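Local coordinates for Non-reducing end alpha-L-arabinofuranosidase BoGH43B (Bacteroides ovatus, PDB 5JOZ), which removes terminal non-reducing alpha-L-arabinofuranose residues from xyloglucan branches, turning 'S' units into 'X' units, at residues M136-P141 / G157-A162; Y188-E193 / A239-L244; T348-N351 / N355-P358; N397-L402 / R466-E471. All blocks are in the same frame, centred on the assembly; numbering follows the deposited sequence.

The four contacts come in series along the chain, two in each of its domains. Interactions 1 and 2 lie in the five-bladed beta-propeller of the GH43 family. Interaction 1 stays within the blade that runs from strand 128-132 to strand 159-168. Interaction 2 joins the next two blades, 176-216 and 234-284. Their centres are about 18 Å apart, and Leu139 CD2 meets Ile189 CG1 at 4.1 Å. Interactions 3 and 4 belong to the concanavalin A-like beta-sandwich, with centres about 19 Å apart and no touch between them. Between the domains the centres lie about 34 to 41 Å apart. The first pair thus packs the catalytic propeller, while the second packs connections of the sandwich.

Interaction 1: residues M136-P141 / G157-A162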
loop_
_atom_site.group_PDB
_atom_site.type_symbol
_atom_site.label_atom_id
_atom_site.label_comp_id
_atom_site.label_asym_id
_atom_site.label_seq_id
_atom_site.Cartn_x
_atom_site.Cartn_y
_atom_site.Cartn_z
ATOM N N MET A 136 -24.236 5.807 -12.805
ATOM C CA MET A 136 -23.116 5.494 -11.931
ATOM C C MET A 136 -23.567 4.429 -10.935
ATOM O O MET A 136 -24.224 4.748 -9.934
ATOM C CB MET A 136 -22.654 6.761 -11.216
ATOM C CG MET A 136 -21.543 6.578 -10.200
ATOM S SD MET A 136 -21.084 8.192 -9.548
ATOM C CE MET A 136 -20.255 7.762 -8.023
ATOM N N TYR A 137 -23.208 3.170 -11.221
ATOM C CA TYR A 137 -23.556 2.034 -10.361
ATOM C C TYR A 137 -22.633 1.951 -9.148
ATOM O O TYR A 137 -21.447 2.236 -9.254
ATOM C CB TYR A 137 -23.511 0.708 -11.136
ATOM C CG TYR A 137 -24.674 0.525 -12.066
ATOM C CD1 TYR A 137 -25.838 -0.099 -11.630
ATOM C CD2 TYR A 137 -24.617 0.969 -13.386
ATOM C CE1 TYR A 137 -26.921 -0.257 -12.480
ATOM C CE2 TYR A 137 -25.695 0.800 -14.247
ATOM C CZ TYR A 137 -26.842 0.194 -13.780
ATOM O OH TYR A 137 -27.912 0.019 -14.611
ATOM N N PHE A 138 -23.200 1.559 -8.010
ATOM C CA PHE A 138 -22.472 1.348 -6.755
ATOM C C PHE A 138 -22.736 -0.100 -6.408
ATOM O O PHE A 138 -23.888 -0.486 -6.264
ATOM C CB PHE A 138 -22.995 2.277 -5.644
ATOM C CG PHE A 138 -22.394 2.029 -4.267
ATOM C CD1 PHE A 138 -22.863 0.991 -3.447
ATOM C CD2 PHE A 138 -21.395 2.866 -3.766
ATOM C CE1 PHE A 138 -22.326 0.774 -2.181
ATOM C CE2 PHE A 138 -20.850 2.653 -2.495
ATOM C CZ PHE A 138 -21.315 1.605 -1.699
ATOM N N LEU A 139 -21.668 -0.889 -6.297
ATOM C CA LEU A 139 -21.746 -2.274 -5.901
ATOM C C LEU A 139 -20.886 -2.437 -4.643
ATOM O O LEU A 139 -19.758 -1.937 -4.590
ATOM C CB LEU A 139 -21.265 -3.145 -7.057
ATOM C CG LEU A 139 -21.191 -4.664 -6.872
ATOM C CD1 LEU A 139 -22.566 -5.280 -6.689
ATOM C CD2 LEU A 139 -20.486 -5.298 -8.059
ATOM N N SER A 140 -21.430 -3.094 -3.623
ATOM C CA SER A 140 -20.663 -3.444 -2.443
ATOM C C SER A 140 -21.174 -4.743 -1.844
ATOM O O SER A 140 -22.327 -5.106 -2.082
ATOM C CB SER A 140 -20.770 -2.343 -1.399
ATOM O OG SER A 140 -22.012 -2.416 -0.714
ATOM N N PRO A 141 -20.327 -5.447 -1.061
ATOM C CA PRO A 141 -20.825 -6.512 -0.200
ATOM C C PRO A 141 -21.538 -5.931 1.002
ATOM O O PRO A 141 -21.326 -4.764 1.320
ATOM C CB PRO A 141 -19.558 -7.250 0.236
ATOM C CG PRO A 141 -18.479 -6.236 0.159
ATOM C CD PRO A 141 -18.869 -5.295 -0.949
ATOM N N GLY A 157 -23.433 12.346 -4.656
ATOM C CA GLY A 157 -23.199 11.064 -3.969
ATOM C C GLY A 157 -24.433 10.397 -3.365
ATOM O O GLY A 157 -24.311 9.424 -2.605
ATOM N N THR A 158 -25.619 10.897 -3.712
ATOM C CA THR A 158 -26.880 10.398 -3.162
ATOM C C THR A 158 -27.382 9.258 -4.041
ATOM O O THR A 158 -27.139 9.235 -5.251
ATOM C CB THR A 158 -27.966 11.506 -3.116
ATOM O OG1 THR A 158 -27.381 12.760 -2.727
ATOM C CG2 THR A 158 -29.083 11.133 -2.134
ATOM N N PHE A 159 -28.087 8.318 -3.432
ATOM C CA PHE A 159 -28.672 7.212 -4.178
ATOM C C PHE A 159 -29.951 7.645 -4.881
ATOM O O PHE A 159 -30.945 7.962 -4.221
ATOM C CB PHE A 159 -28.941 6.019 -3.257
ATOM C CG PHE A 159 -27.688 5.351 -2.802
ATOM C CD1 PHE A 159 -27.016 4.479 -3.646
ATOM C CD2 PHE A 159 -27.149 5.629 -1.553
ATOM C CE1 PHE A 159 -25.843 3.870 -3.240
ATOM C CE2 PHE A 159 -25.977 5.020 -1.140
ATOM C CZ PHE A 159 -25.323 4.143 -1.987
ATOM N N VAL A 160 -29.899 7.681 -6.215
ATOM C CA VAL A 160 -31.089 7.892 -7.051
ATOM C C VAL A 160 -31.923 6.603 -7.167
ATOM O O VAL A 160 -33.161 6.670 -7.161
ATOM C CB VAL A 160 -30.759 8.518 -8.444
ATOM C CG1 VAL A 160 -30.081 9.867 -8.266
ATOM C CG2 VAL A 160 -29.901 7.617 -9.330
ATOM N N GLU A 161 -31.248 5.451 -7.286
ATOM C CA GLU A 161 -31.880 4.126 -7.128
ATOM C C GLU A 161 -31.199 3.470 -5.932
ATOM O O GLU A 161 -29.975 3.327 -5.916
ATOM C CB GLU A 161 -31.742 3.246 -8.390
ATOM C CG GLU A 161 -32.126 3.937 -9.704
ATOM C CD GLU A 161 -32.130 3.022 -10.937
ATOM O OE1 GLU A 161 -31.650 3.483 -12.004
ATOM O OE2 GLU A 161 -32.627 1.864 -10.859
ATOM N N ALA A 162 -31.982 3.081 -4.930
ATOM C CA ALA A 162 -31.427 2.600 -3.667
ATOM C C ALA A 162 -30.801 1.222 -3.774
ATOM O O ALA A 162 -31.134 0.436 -4.662
ATOM C CB ALA A 162 -32.487 2.592 -2.588
#
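Phe138 and Phe159 form a T-shaped, edge-to-face aromatic pair. Phe138 gives the face and Phe159 gives the edge. The ring planes stand at 87° and the centroids are 5.5 Å apart. Phe159 comes in end first, and its CZ sits over the centre of the Phe138 ring. The neighbouring edge atom CE1 of Phe159 lies 4.0 Å from CG of Phe138. The same CE1 is 4.1 Å from Phe138 CB, so the edge also leans on the root of the partner side chain.

The torsions explain the geometry. Phe138 holds its CG opposite the backbone N (chi1 174°), which carries the ring out from the strand. Phe159 swings its ring to the N side of its own backbone (chi1 -70°), and this brings the far end of the ring over Phe138.

The two residues belong to one blade of the GH43 beta-propeller. Phe138 is on the second strand, 135-141, and Phe159 begins the outermost strand, 159-168. The pair therefore reaches across strand 146-152, whose Met152 touches both rings. Just past Phe159, Val160 and Glu161 both face Val151 in a classic beta bulge. Glu161 also makes a salt bridge to Lys135. Phe138 is buried and packs on Pro127. Its side chain is about 9 Å from that of Asp126, which is inferred to tune the catalytic proton donor.

The contact is wholly apolar. Its directional part is the weak attraction between the slightly positive C-H edge of Phe159 and the pi cloud of Phe138, which favours the upright setting of the rings.

Interaction 2: residues Y188-E193 / A239-L244; sequences YIMSAE and ADLVQL
Met190 packs against Leu241 and Ala239, and all three are buried. The Met190 sulfur meets the branched end of Leu241, with SD 3.8 Å from CD2 and equally far from CG. The terminal methyl continues along the same surface, and Met190 CE is 3.8 Å from Leu241 CG. It also reaches the Ala239 side chain, where CE and CB are 4.0 Å apart. The Met190 chain is extended through its first two torsions and then bends at the last (chi3 69°). This turn lays CE across the backbone of 239-240 while SD remains on Leu241.

A second kind of contact is methyl against backbone. Met190 CE lies 3.4 Å from the carbonyl oxygen of Ala239 and 4.0 Å from the N of Asp240. These are van der Waals contacts.

The segments belong to neighbouring blades of the five-bladed propeller. Strand 186-193 is the second strand of its blade, and strand 234-243 is the first of the next. The axes of 188-193 and 239-243 approach to 7.7 Å, and their directions differ by 149°, roughly antiparallel. At this spacing Met190 fills the space between the two sheets, meeting both side chains and backbone of 239-241.

The Asp240 side chain leaves its backbone pointing away from 188-193. Its OD1 bonds to Tyr181 OH, and its OD2 takes a salt bridge from Arg81 and hydrogen bonds from Ser18 OG and Ile19 N. The Asp240 side chain is about 9 Å from that of Asp16, the inferred proton acceptor.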
loop_
_atom_site.group_PDB
_atom_site.type_symbol
_atom_site.label_atom_id
_atom_site.label_comp_id
_atom_site.label_asym_id
_atom_site.label_seq_id
_atom_site.Cartn_x
_atom_site.Cartn_y
_atom_site.Cartn_z
ATOM N N TYR A 188 -21.655 -8.387 -15.438
ATOM C CA TYR A 188 -20.818 -9.313 -14.687
ATOM C C TYR A 188 -20.472 -8.737 -13.339
ATOM O O TYR A 188 -20.136 -7.560 -13.235
ATOM C CB TYR A 188 -19.495 -9.575 -15.410
ATOM C CG TYR A 188 -19.589 -10.386 -16.669
ATOM C CD1 TYR A 188 -19.900 -9.784 -17.880
ATOM C CD2 TYR A 188 -19.317 -11.749 -16.666
ATOM C CE1 TYR A 188 -19.959 -10.519 -19.049
ATOM C CE2 TYR A 188 -19.375 -12.492 -17.830
ATOM C CZ TYR A 188 -19.699 -11.870 -19.017
ATOM O OH TYR A 188 -19.775 -12.592 -20.173
ATOM N N ILE A 189 -20.530 -9.587 -12.322
ATOM C CA ILE A 189 -20.028 -9.297 -10.990
ATOM C C ILE A 189 -18.854 -10.242 -10.770
ATOM O O ILE A 189 -19.038 -11.456 -10.686
ATOM C CB ILE A 189 -21.102 -9.510 -9.898
ATOM C CG1 ILE A 189 -22.177 -8.429 -10.017
ATOM C CG2 ILE A 189 -20.475 -9.474 -8.498
ATOM C CD1 ILE A 189 -23.393 -8.654 -9.139
ATOM N N MET A 190 -17.652 -9.672 -10.701
ATOM C CA MET A 190 -16.430 -10.420 -10.441
ATOM C C MET A 190 -16.039 -10.080 -9.013
ATOM O O MET A 190 -16.095 -8.922 -8.610
ATOM C CB MET A 190 -15.340 -9.996 -11.427
ATOM C CG MET A 190 -14.083 -10.869 -11.415
ATOM S SD MET A 190 -12.772 -10.267 -12.510
ATOM C CE MET A 190 -12.286 -8.763 -11.665
ATOM N N SER A 191 -15.642 -11.079 -8.242
ATOM C CA SER A 191 -15.402 -10.869 -6.816
ATOM C C SER A 191 -14.347 -11.829 -6.278
ATOM O O SER A 191 -13.916 -12.751 -6.966
ATOM C CB SER A 191 -16.722 -11.045 -6.060
ATOM O OG SER A 191 -17.246 -12.342 -6.283
ATOM N N ALA A 192 -13.953 -11.587 -5.038
ATOM C CA ALA A 192 -12.946 -12.369 -4.344
ATOM C C ALA A 192 -13.592 -13.182 -3.221
ATOM O O ALA A 192 -14.561 -12.729 -2.617
ATOM C CB ALA A 192 -11.878 -11.439 -3.780
ATOM N N GLU A 193 -13.051 -14.379 -2.966
ATOM C CA GLU A 193 -13.509 -15.295 -1.903
ATOM C C GLU A 193 -12.348 -16.136 -1.411
ATOM O O GLU A 193 -11.327 -16.211 -2.080
ATOM C CB GLU A 193 -14.558 -16.287 -2.429
ATOM C CG GLU A 193 -15.729 -15.654 -3.117
ATOM C CD GLU A 193 -16.834 -16.616 -3.479
ATOM O OE1 GLU A 193 -16.610 -17.847 -3.549
ATOM O OE2 GLU A 193 -17.953 -16.102 -3.707
ATOM N N ALA A 239 -8.977 -8.960 -7.906
ATOM C CA ALA A 239 -8.660 -8.467 -9.231
ATOM C C ALA A 239 -9.585 -7.334 -9.709
ATOM O O ALA A 239 -10.670 -7.135 -9.167
ATOM C CB ALA A 239 -8.699 -9.613 -10.227
ATOM N N ASP A 240 -9.103 -6.603 -10.719
ATOM C CA ASP A 240 -9.863 -5.614 -11.462
ATOM C C ASP A 240 -9.489 -5.746 -12.943
ATOM O O ASP A 240 -8.318 -5.880 -13.270
ATOM C CB ASP A 240 -9.560 -4.194 -10.947
ATOM C CG ASP A 240 -10.606 -3.153 -11.397
ATOM O OD1 ASP A 240 -11.607 -3.509 -12.060
ATOM O OD2 ASP A 240 -10.426 -1.953 -11.090
ATOM N N LEU A 241 -10.481 -5.728 -13.827
ATOM C CA LEU A 241 -10.247 -5.926 -15.263
ATOM C C LEU A 241 -9.976 -4.601 -15.976
ATOM O O LEU A 241 -10.367 -3.551 -15.509
ATOM C CB LEU A 241 -11.439 -6.642 -15.915
ATOM C CG LEU A 241 -11.826 -8.034 -15.399
ATOM C CD1 LEU A 241 -12.926 -8.624 -16.261
ATOM C CD2 LEU A 241 -10.663 -9.012 -15.350
ATOM N N VAL A 242 -9.280 -4.666 -17.103
ATOM C CA VAL A 242 -9.094 -3.514 -17.999
ATOM C C VAL A 242 -9.017 -4.019 -19.429
ATOM O O VAL A 242 -8.402 -5.057 -19.689
ATOM C CB VAL A 242 -7.804 -2.714 -17.675
ATOM C CG1 VAL A 242 -6.557 -3.604 -17.673
ATOM C CG2 VAL A 242 -7.622 -1.552 -18.638
ATOM N N GLN A 243 -9.629 -3.295 -20.354
ATOM C CA GLN A 243 -9.597 -3.681 -21.758
ATOM C C GLN A 243 -8.750 -2.680 -22.543
ATOM O O GLN A 243 -8.865 -1.474 -22.340
ATOM C CB GLN A 243 -11.013 -3.759 -22.340
ATOM C CG GLN A 243 -11.049 -4.448 -23.698
ATOM C CD GLN A 243 -12.406 -4.394 -24.407
ATOM O OE1 GLN A 243 -13.185 -3.469 -24.225
ATOM N NE2 GLN A 243 -12.671 -5.394 -25.246
ATOM N N LEU A 244 -7.929 -3.198 -23.453
ATOM C CA LEU A 244 -7.085 -2.379 -24.329
ATOM C C LEU A 244 -7.809 -2.016 -25.627
ATOM O O LEU A 244 -8.815 -2.625 -25.979
ATOM C CB LEU A 244 -5.807 -3.140 -24.683
ATOM C CG LEU A 244 -5.035 -3.772 -23.537
ATOM C CD1 LEU A 244 -3.774 -4.467 -24.035
ATOM C CD2 LEU A 244 -4.680 -2.719 -22.521
#

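Interaction 3: residues T348-N351 / N355-P358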
loop_
_atom_site.group_PDB
_atom_site.type_symbol
_atom_site.label_atom_id
_atom_site.label_comp_id
_atom_site.label_asym_id
_atom_site.label_seq_id
_atom_site.Cartn_x
_atom_site.Cartn_y
_atom_site.Cartn_z
ATOM N N THR A 348 8.770 14.538 18.831
ATOM C CA THR A 348 7.861 15.023 19.855
ATOM C C THR A 348 7.772 13.973 20.957
ATOM O O THR A 348 8.474 12.959 20.913
ATOM C CB THR A 348 6.460 15.274 19.254
ATOM O OG1 THR A 348 5.868 14.028 18.865
ATOM C CG2 THR A 348 6.550 16.194 18.047
ATOM N N ALA A 349 6.909 14.224 21.943
ATOM C CA ALA A 349 6.537 13.216 22.959
ATOM C C ALA A 349 5.931 11.961 22.350
ATOM O O ALA A 349 6.102 10.871 22.900
ATOM C CB ALA A 349 5.555 13.809 23.967
ATOM N N ILE A 350 5.228 12.131 21.225
ATOM C CA ILE A 350 4.539 11.034 20.548
ATOM C C ILE A 350 5.556 9.971 20.125
ATOM O O ILE A 350 6.585 10.305 19.529
ATOM C CB ILE A 350 3.781 11.510 19.274
ATOM C CG1 ILE A 350 2.876 12.741 19.529
ATOM C CG2 ILE A 350 2.965 10.364 18.681
ATOM C CD1 ILE A 350 2.013 12.642 20.766
ATOM N N ASN A 351 5.286 8.716 20.481
ATOM C CA ASN A 351 5.938 7.542 19.863
ATOM C C ASN A 351 4.854 6.660 19.195
ATOM O O ASN A 351 3.766 7.161 18.895
ATOM C CB ASN A 351 6.844 6.789 20.865
ATOM C CG ASN A 351 6.097 6.227 22.079
ATOM O OD1 ASN A 351 4.897 5.939 22.042
ATOM N ND2 ASN A 351 6.832 6.059 23.175
ATOM N N ASN A 355 -2.291 6.246 19.048
ATOM C CA ASN A 355 -2.867 6.329 17.713
ATOM C C ASN A 355 -3.021 7.801 17.268
ATOM O O ASN A 355 -4.128 8.304 17.091
ATOM C CB ASN A 355 -4.224 5.596 17.673
ATOM C CG ASN A 355 -4.095 4.084 17.815
ATOM O OD1 ASN A 355 -2.999 3.539 17.964
ATOM N ND2 ASN A 355 -5.230 3.396 17.758
ATOM N N ASP A 356 -1.902 8.502 17.130
ATOM C CA ASP A 356 -1.864 9.718 16.303
ATOM C C ASP A 356 -0.578 9.670 15.472
ATOM O O ASP A 356 -0.235 8.587 15.006
ATOM C CB ASP A 356 -2.114 11.014 17.109
ATOM C CG ASP A 356 -1.110 11.243 18.202
ATOM O OD1 ASP A 356 -0.453 10.267 18.639
ATOM O OD2 ASP A 356 -1.003 12.415 18.629
ATOM N N SER A 357 0.115 10.788 15.256
ATOM C CA SER A 357 1.176 10.843 14.253
ATOM C C SER A 357 2.549 11.125 14.865
ATOM O O SER A 357 2.887 12.291 15.127
ATOM C CB SER A 357 0.836 11.885 13.196
ATOM O OG SER A 357 1.713 11.788 12.092
ATOM N N PRO A 358 3.362 10.061 15.070
ATOM C CA PRO A 358 4.743 10.258 15.489
ATOM C C PRO A 358 5.601 10.857 14.373
ATOM O O PRO A 358 5.258 10.733 13.201
ATOM C CB PRO A 358 5.217 8.843 15.830
ATOM C CG PRO A 358 4.328 7.927 15.082
ATOM C CD PRO A 358 3.071 8.650 14.749
HETATM O O HOH W 1 5.176 13.791 16.280
#
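Ile350 points its CG2 opposite the backbone N, with CG1 on the N side (chi1 -50°), and both branches face Asp356. Asp356 carries its carboxylate between its backbone N and carbonyl carbon (chi1 60°), which turns it back onto Ile350. The side chains come from opposite directions. Ile350 CG2 lies 3.4 Å from Asp356 OD1, and Ile350 CD1 lies 3.7 Å from OD2. CG2 also rests on the Ser357-Pro358 peptide, 3.6 Å from Pro358 N, and is 3.9 Å from Pro358 CB. With an alanine here, a gap would probably open between the carboxylate and Pro358, and Asp356 would lose the surface it lies on.

The segments are two parts of the loop crossing between the sheets of the concanavalin A-like sandwich. Thr348 OG1 accepts from Ile350 N in an ST turn. A water joins the two limbs, 2.7 Å from Thr348 OG1 and donating to Ser357 O at 3.0 Å. Asn355 ND2 bonds to Gly67 O of the propeller.

Methyl groups cannot satisfy the carboxylate, and OD1 bonds to Thr354 OG1 instead. The contact is van der Waals packing of Ile350 on a carboxylate and a proline, beside a water bridge.

Interaction 4: residues N397-L402 / R466-E471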
loop_
_atom_site.group_PDB
_atom_site.type_symbol
_atom_site.label_atom_id
_atom_site.label_comp_id
_atom_site.label_asym_id
_atom_site.label_seq_id
_atom_site.Cartn_x
_atom_site.Cartn_y
_atom_site.Cartn_z
ATOM N N ASN A 397 5.335 -3.765 16.570
ATOM C CA ASN A 397 6.375 -4.601 15.967
ATOM C C ASN A 397 7.248 -3.782 15.018
ATOM O O ASN A 397 6.822 -3.394 13.928
ATOM C CB ASN A 397 5.737 -5.790 15.250
ATOM C CG ASN A 397 5.140 -6.810 16.224
ATOM O OD1 ASN A 397 5.822 -7.727 16.698
ATOM N ND2 ASN A 397 3.856 -6.661 16.513
ATOM N N HIS A 398 8.471 -3.516 15.454
ATOM C CA HIS A 398 9.375 -2.629 14.733
ATOM C C HIS A 398 10.780 -2.710 15.292
ATOM O O HIS A 398 10.953 -2.869 16.506
ATOM C CB HIS A 398 8.896 -1.170 14.830
ATOM C CG HIS A 398 8.706 -0.683 16.237
ATOM N ND1 HIS A 398 9.700 -0.035 16.940
ATOM C CD2 HIS A 398 7.641 -0.750 17.072
ATOM C CE1 HIS A 398 9.259 0.279 18.145
ATOM N NE2 HIS A 398 8.009 -0.136 18.248
ATOM N N TYR A 399 11.771 -2.570 14.413
ATOM C CA TYR A 399 13.186 -2.565 14.806
ATOM C C TYR A 399 13.719 -1.155 14.680
ATOM O O TYR A 399 13.603 -0.557 13.620
ATOM C CB TYR A 399 13.999 -3.485 13.906
ATOM C CG TYR A 399 13.498 -4.919 13.829
ATOM C CD1 TYR A 399 13.150 -5.628 14.982
ATOM C CD2 TYR A 399 13.398 -5.576 12.598
ATOM C CE1 TYR A 399 12.713 -6.937 14.915
ATOM C CE2 TYR A 399 12.961 -6.894 12.520
ATOM C CZ TYR A 399 12.626 -7.573 13.677
ATOM O OH TYR A 399 12.205 -8.881 13.608
ATOM N N ASP A 400 14.332 -0.642 15.745
ATOM C CA ASP A 400 14.736 0.757 15.827
ATOM C C ASP A 400 16.252 0.918 15.842
ATOM O O ASP A 400 16.901 0.550 16.818
ATOM C CB ASP A 400 14.168 1.373 17.110
ATOM C CG ASP A 400 12.655 1.445 17.126
ATOM O OD1 ASP A 400 12.004 1.232 16.077
ATOM O OD2 ASP A 400 12.104 1.724 18.213
ATOM N N LEU A 401 16.807 1.497 14.784
ATOM C CA LEU A 401 18.235 1.793 14.737
ATOM C C LEU A 401 18.416 3.280 15.053
ATOM O O LEU A 401 18.366 4.125 14.151
ATOM C CB LEU A 401 18.829 1.415 13.382
ATOM C CG LEU A 401 20.294 1.790 13.152
ATOM C CD1 LEU A 401 21.189 1.144 14.190
ATOM C CD2 LEU A 401 20.719 1.415 11.745
ATOM N N LEU A 402 18.626 3.588 16.339
ATOM C CA LEU A 402 18.567 4.969 16.839
ATOM C C LEU A 402 19.842 5.463 17.498
ATOM O O LEU A 402 20.613 4.680 18.049
ATOM C CB LEU A 402 17.429 5.106 17.845
ATOM C CG LEU A 402 16.065 4.568 17.402
ATOM C CD1 LEU A 402 15.054 4.661 18.536
ATOM C CD2 LEU A 402 15.554 5.294 16.167
ATOM N N ARG A 466 11.047 -12.657 9.440
ATOM C CA ARG A 466 9.963 -13.502 9.951
ATOM C C ARG A 466 9.190 -12.886 11.125
ATOM O O ARG A 466 7.958 -12.964 11.168
ATOM C CB ARG A 466 10.556 -14.844 10.379
ATOM C CG ARG A 466 9.567 -15.933 10.756
ATOM C CD ARG A 466 10.302 -17.070 11.445
ATOM N NE ARG A 466 10.894 -16.612 12.701
ATOM C CZ ARG A 466 11.644 -17.352 13.511
ATOM N NH1 ARG A 466 11.907 -18.628 13.230
ATOM N NH2 ARG A 466 12.126 -16.806 14.623
ATOM N N ASP A 467 9.904 -12.287 12.079
ATOM C CA ASP A 467 9.245 -11.713 13.263
ATOM C C ASP A 467 8.427 -10.440 12.965
ATOM O O ASP A 467 7.650 -9.995 13.824
ATOM C CB ASP A 467 10.252 -11.445 14.394
ATOM C CG ASP A 467 10.654 -12.701 15.149
ATOM O OD1 ASP A 467 9.803 -13.594 15.366
ATOM O OD2 ASP A 467 11.836 -12.776 15.549
ATOM N N VAL A 468 8.591 -9.872 11.762
ATOM C CA VAL A 468 7.771 -8.745 11.322
ATOM C C VAL A 468 6.790 -9.128 10.212
ATOM O O VAL A 468 6.211 -8.254 9.569
ATOM C CB VAL A 468 8.634 -7.507 10.946
ATOM C CG1 VAL A 468 9.257 -6.911 12.203
ATOM C CG2 VAL A 468 9.703 -7.830 9.910
ATOM N N SER A 469 6.557 -10.426 10.030
ATOM C CA SER A 469 5.790 -10.913 8.900
ATOM C C SER A 469 4.299 -10.814 9.198
ATOM O O SER A 469 3.889 -10.775 10.360
ATOM C CB SER A 469 6.179 -12.359 8.580
ATOM O OG SER A 469 5.634 -13.254 9.535
ATOM N N ASN A 470 3.495 -10.766 8.141
ATOM C CA ASN A 470 2.030 -10.787 8.273
ATOM C C ASN A 470 1.531 -11.971 9.113
ATOM O O ASN A 470 0.622 -11.819 9.931
ATOM C CB ASN A 470 1.367 -10.865 6.900
ATOM C CG ASN A 470 -0.144 -10.860 6.992
ATOM O OD1 ASN A 470 -0.799 -11.877 6.741
ATOM N ND2 ASN A 470 -0.706 -9.726 7.401
ATOM N N GLU A 471 2.145 -13.136 8.916
ATOM C CA GLU A 471 1.703 -14.368 9.569
ATOM C C GLU A 471 1.928 -14.354 11.079
ATOM O O GLU A 471 1.217 -15.044 11.804
ATOM C CB GLU A 471 2.359 -15.598 8.918
ATOM C CG GLU A 471 1.787 -15.961 7.541
ATOM C CD GLU A 471 2.282 -15.087 6.396
ATOM O OE1 GLU A 471 2.950 -14.053 6.642
ATOM O OE2 GLU A 471 2.016 -15.446 5.227
#
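This is a buried, mostly apolar contact at one end of the concanavalin A-like beta-sandwich. Tyr399, on strand 397-406 of the seven-stranded sheet, meets Asp467 and Val468. These two residues follow strand 456-464 of the other sheet and lead into helix 470-473. The contact thus holds a connection between the sheets against a strand.

Tyr399 does most of the touching. Its ring swings to the N side of its backbone (chi1 -55°), and this carries the far end of the ring to the connection. Val468 CG1 approaches obliquely, 3.7 Å from both CE2 and CZ of Tyr399. The phenol oxygen goes further, and Tyr399 OH lies 3.3 Å from Asp467 CB. The Tyr399 and Asp467 side chains meet at about a right angle. The hydroxyl bonds to Ser464 O, at the end of strand 456-464. A phenylalanine in its place has no hydroxyl, and Ser464 O would probably be left without that donor.

Tyr447 lies beside both Tyr399 and Val468. Arg466 and Ser469 of the same connection touch Tyr263 of the propeller, so this corner lies at the meeting of the two domains.

Each segment has polar bonds of its own. On the strand, His398 ND1 donates to Asp400 OD1 at 2.8 Å, near the imidazole plane, on the syn side of the carboxylate but tilted 34° out of its plane. Asp400 OD2 pairs with Arg415. At the helix start, Ser469 is the N-cap. Arg466 O takes two bonds from it, from Ser469 N at 3.1 Å and from Ser469 OG at 2.9 Å, the latter along a lone pair.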